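Local coordinates for sulfate transporter/antisigma-factor antagonist STAS (Planctomyces limnophilus, PDB 3T6O), which probably acts as an anti-sigma factor antagonist through its STAS domain, at residues R71-I76 against E104-Y109. Sequence-based numbering, arbitrary orientation.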
loop_
_atom_site.group_PDB
_atom_site.type_symbol
_atom_site.label_atom_id
_atom_site.label_comp_id
_atom_site.label_asym_id
_atom_site.label_seq_id
_atom_site.Cartn_x
_atom_site.Cartn_y
_atom_site.Cartn_z
ATOM N N ARG A 71 -6.219 -6.482 -5.719
ATOM C CA ARG A 71 -5.753 -7.732 -5.114
ATOM C C ARG A 71 -6.248 -8.933 -5.877
ATOM O O ARG A 71 -5.516 -9.917 -6.039
ATOM C CB ARG A 71 -6.155 -7.857 -3.637
ATOM C CG ARG A 71 -5.559 -6.814 -2.751
ATOM C CD ARG A 71 -6.137 -6.903 -1.334
ATOM N NE ARG A 71 -5.678 -8.101 -0.689
ATOM C CZ ARG A 71 -6.183 -8.637 0.422
ATOM N NH1 ARG A 71 -7.224 -8.082 1.031
ATOM N NH2 ARG A 71 -5.615 -9.735 0.931
ATOM N N GLY A 72 -7.493 -8.885 -6.304
ATOM C CA GLY A 72 -8.078 -9.952 -7.113
ATOM C C GLY A 72 -7.357 -10.024 -8.442
ATOM O O GLY A 72 -6.909 -11.084 -8.870
ATOM N N TRP A 73 -7.215 -8.878 -9.081
ATOM C CA TRP A 73 -6.567 -8.834 -10.381
ATOM C C TRP A 73 -5.141 -9.382 -10.348
ATOM O O TRP A 73 -4.753 -10.114 -11.258
ATOM C CB TRP A 73 -6.638 -7.405 -10.958
ATOM C CG TRP A 73 -5.733 -7.165 -12.126
ATOM C CD1 TRP A 73 -5.876 -7.625 -13.408
ATOM C CD2 TRP A 73 -4.548 -6.395 -12.103
ATOM N NE1 TRP A 73 -4.841 -7.183 -14.187
ATOM C CE2 TRP A 73 -3.994 -6.440 -13.404
ATOM C CE3 TRP A 73 -3.864 -5.714 -11.094
ATOM C CZ2 TRP A 73 -2.796 -5.810 -13.724
ATOM C CZ3 TRP A 73 -2.666 -5.073 -11.411
ATOM C CH2 TRP A 73 -2.150 -5.119 -12.717
ATOM N N LYS A 74 -4.361 -9.046 -9.294
ATOM C CA LYS A 74 -2.972 -9.529 -9.178
ATOM C C LYS A 74 -2.898 -11.062 -9.080
ATOM O O LYS A 74 -1.902 -11.689 -9.487
ATOM C CB LYS A 74 -2.267 -8.904 -7.949
ATOM C CG LYS A 74 -1.940 -7.433 -8.103
ATOM C CD LYS A 74 -1.166 -6.875 -6.917
ATOM C CE LYS A 74 -1.060 -5.353 -7.042
ATOM N NZ LYS A 74 -0.403 -4.614 -5.920
ATOM N N ARG A 75 -3.933 -11.653 -8.514
ATOM C CA ARG A 75 -3.998 -13.094 -8.411
ATOM C C ARG A 75 -4.223 -13.747 -9.763
ATOM O O ARG A 75 -3.741 -14.851 -9.992
ATOM C CB ARG A 75 -5.082 -13.545 -7.409
ATOM C CG ARG A 75 -4.561 -13.517 -5.978
ATOM C CD ARG A 75 -5.664 -13.336 -4.995
ATOM N NE ARG A 75 -5.205 -13.435 -3.617
ATOM C CZ ARG A 75 -4.608 -12.446 -2.955
ATOM N NH1 ARG A 75 -4.397 -11.279 -3.537
ATOM N NH2 ARG A 75 -4.263 -12.616 -1.707
ATOM N N ILE A 76 -4.947 -13.100 -10.655
ATOM C CA ILE A 76 -5.183 -13.737 -11.942
ATOM C C ILE A 76 -4.335 -13.198 -13.113
ATOM O O ILE A 76 -4.236 -13.860 -14.134
ATOM C CB ILE A 76 -6.662 -13.744 -12.279
ATOM C CG1 ILE A 76 -7.100 -12.454 -12.867
ATOM C CG2 ILE A 76 -7.603 -14.103 -11.028
ATOM C CD1 ILE A 76 -8.482 -12.594 -13.349
ATOM N N GLU A 104 -7.610 0.874 -16.866
ATOM C CA GLU A 104 -7.232 0.854 -18.259
ATOM C C GLU A 104 -6.789 -0.519 -18.679
ATOM O O GLU A 104 -6.744 -0.787 -19.857
ATOM C CB GLU A 104 -6.106 1.839 -18.534
ATOM C CG GLU A 104 -6.475 3.314 -18.344
ATOM C CD GLU A 104 -7.342 3.827 -19.472
ATOM O OE1 GLU A 104 -6.834 3.916 -20.619
ATOM O OE2 GLU A 104 -8.528 4.134 -19.205
ATOM N N VAL A 105 -6.479 -1.410 -17.742
ATOM C CA VAL A 105 -6.187 -2.789 -18.100
ATOM C C VAL A 105 -7.359 -3.737 -17.819
ATOM O O VAL A 105 -7.250 -4.925 -17.989
ATOM C CB VAL A 105 -4.851 -3.280 -17.436
ATOM C CG1 VAL A 105 -3.794 -2.176 -17.501
ATOM C CG2 VAL A 105 -5.036 -3.698 -16.015
ATOM N N TRP A 106 -8.493 -3.217 -17.360
ATOM C CA TRP A 106 -9.681 -4.044 -17.130
ATOM C C TRP A 106 -10.739 -3.661 -18.203
ATOM O O TRP A 106 -11.240 -2.519 -18.214
ATOM C CB TRP A 106 -10.248 -3.769 -15.749
ATOM C CG TRP A 106 -9.328 -4.003 -14.620
ATOM C CD1 TRP A 106 -8.231 -4.816 -14.590
ATOM C CD2 TRP A 106 -9.452 -3.457 -13.328
ATOM N NE1 TRP A 106 -7.662 -4.799 -13.351
ATOM C CE2 TRP A 106 -8.404 -3.977 -12.550
ATOM C CE3 TRP A 106 -10.356 -2.577 -12.741
ATOM C CZ2 TRP A 106 -8.210 -3.606 -11.234
ATOM C CZ3 TRP A 106 -10.186 -2.225 -11.442
ATOM C CH2 TRP A 106 -9.117 -2.734 -10.691
ATOM N N PRO A 107 -10.990 -4.547 -19.164
ATOM C CA PRO A 107 -12.018 -4.184 -20.144
ATOM C C PRO A 107 -13.333 -3.950 -19.429
ATOM O O PRO A 107 -13.668 -4.686 -18.492
ATOM C CB PRO A 107 -12.089 -5.398 -21.047
ATOM C CG PRO A 107 -11.222 -6.412 -20.460
ATOM C CD PRO A 107 -10.329 -5.811 -19.505
ATOM N N ARG A 108 -14.026 -2.881 -19.807
ATOM C CA ARG A 108 -15.330 -2.599 -19.262
ATOM C C ARG A 108 -16.448 -2.681 -20.340
ATOM O O ARG A 108 -16.285 -2.194 -21.457
ATOM C CB ARG A 108 -15.310 -1.254 -18.589
ATOM C CG ARG A 108 -16.681 -0.827 -18.044
ATOM C CD ARG A 108 -16.501 0.353 -17.111
ATOM N NE ARG A 108 -16.103 1.548 -17.829
ATOM C CZ ARG A 108 -16.924 2.368 -18.473
ATOM N NH1 ARG A 108 -18.239 2.113 -18.572
ATOM N NH2 ARG A 108 -16.408 3.447 -19.057
ATOM N N TYR A 109 -17.570 -3.276 -19.957
ATOM C CA TYR A 109 -18.719 -3.548 -20.860
ATOM C C TYR A 109 -20.023 -3.046 -20.240
ATOM O O TYR A 109 -20.139 -2.920 -19.018
ATOM C CB TYR A 109 -18.844 -5.048 -21.143
ATOM C CG TYR A 109 -17.625 -5.642 -21.789
ATOM C CD1 TYR A 109 -17.406 -5.536 -23.144
ATOM C CD2 TYR A 109 -16.671 -6.276 -21.030
ATOM C CE1 TYR A 109 -16.243 -6.065 -23.732
ATOM C CE2 TYR A 109 -15.535 -6.809 -21.594
ATOM C CZ TYR A 109 -15.321 -6.698 -22.921
ATOM O OH TYR A 109 -14.186 -7.277 -23.439
#
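A chi1 of 166° sets the Trp73 indole opposite its backbone N and sends it from the helix toward 104-109, while Trp106 keeps its CG anti to the carbonyl carbon (chi1 -58°) and turns the pyrrole edge of its own indole to meet it. The two form an edge-to-face, T-shaped pair: the five-membered rings have centroids 4.6 Å apart and planes inclined at 67°. Trp106 leads with NE1, which stands above the pyrrole part of the Trp73 ring and comes within 3.3 Å of Trp73 CG. Alongside it, Trp106 CD1 lies 3.9 Å from Trp73 CD1. Val105 adds a methyl near the six-membered ring, its CG2 approaching Trp73 CZ2 obliquely at 3.8 Å. In the mixed sheet of this STAS domain, strand 108-109 borders 83-87; the pair joins the chain entering it to the end of helix 63-76, on the face covered by helices 29-41 and 63-76, where Trp106 also meets Phe84 and Leu86. Replacing Trp73 by an alanine would probably leave the NE1 edge of Trp106 without the indole face it abuts and open a gap beside Val105 CG2. On the helix itself, Arg75 NH1 donates a hydrogen bond to Arg71 O (3.1 Å), arriving from above the carbonyl plane. Trp73 also packs on Val105 of a second subunit, and Lys74 forms an intersubunit salt bridge with Glu104 of that second subunit.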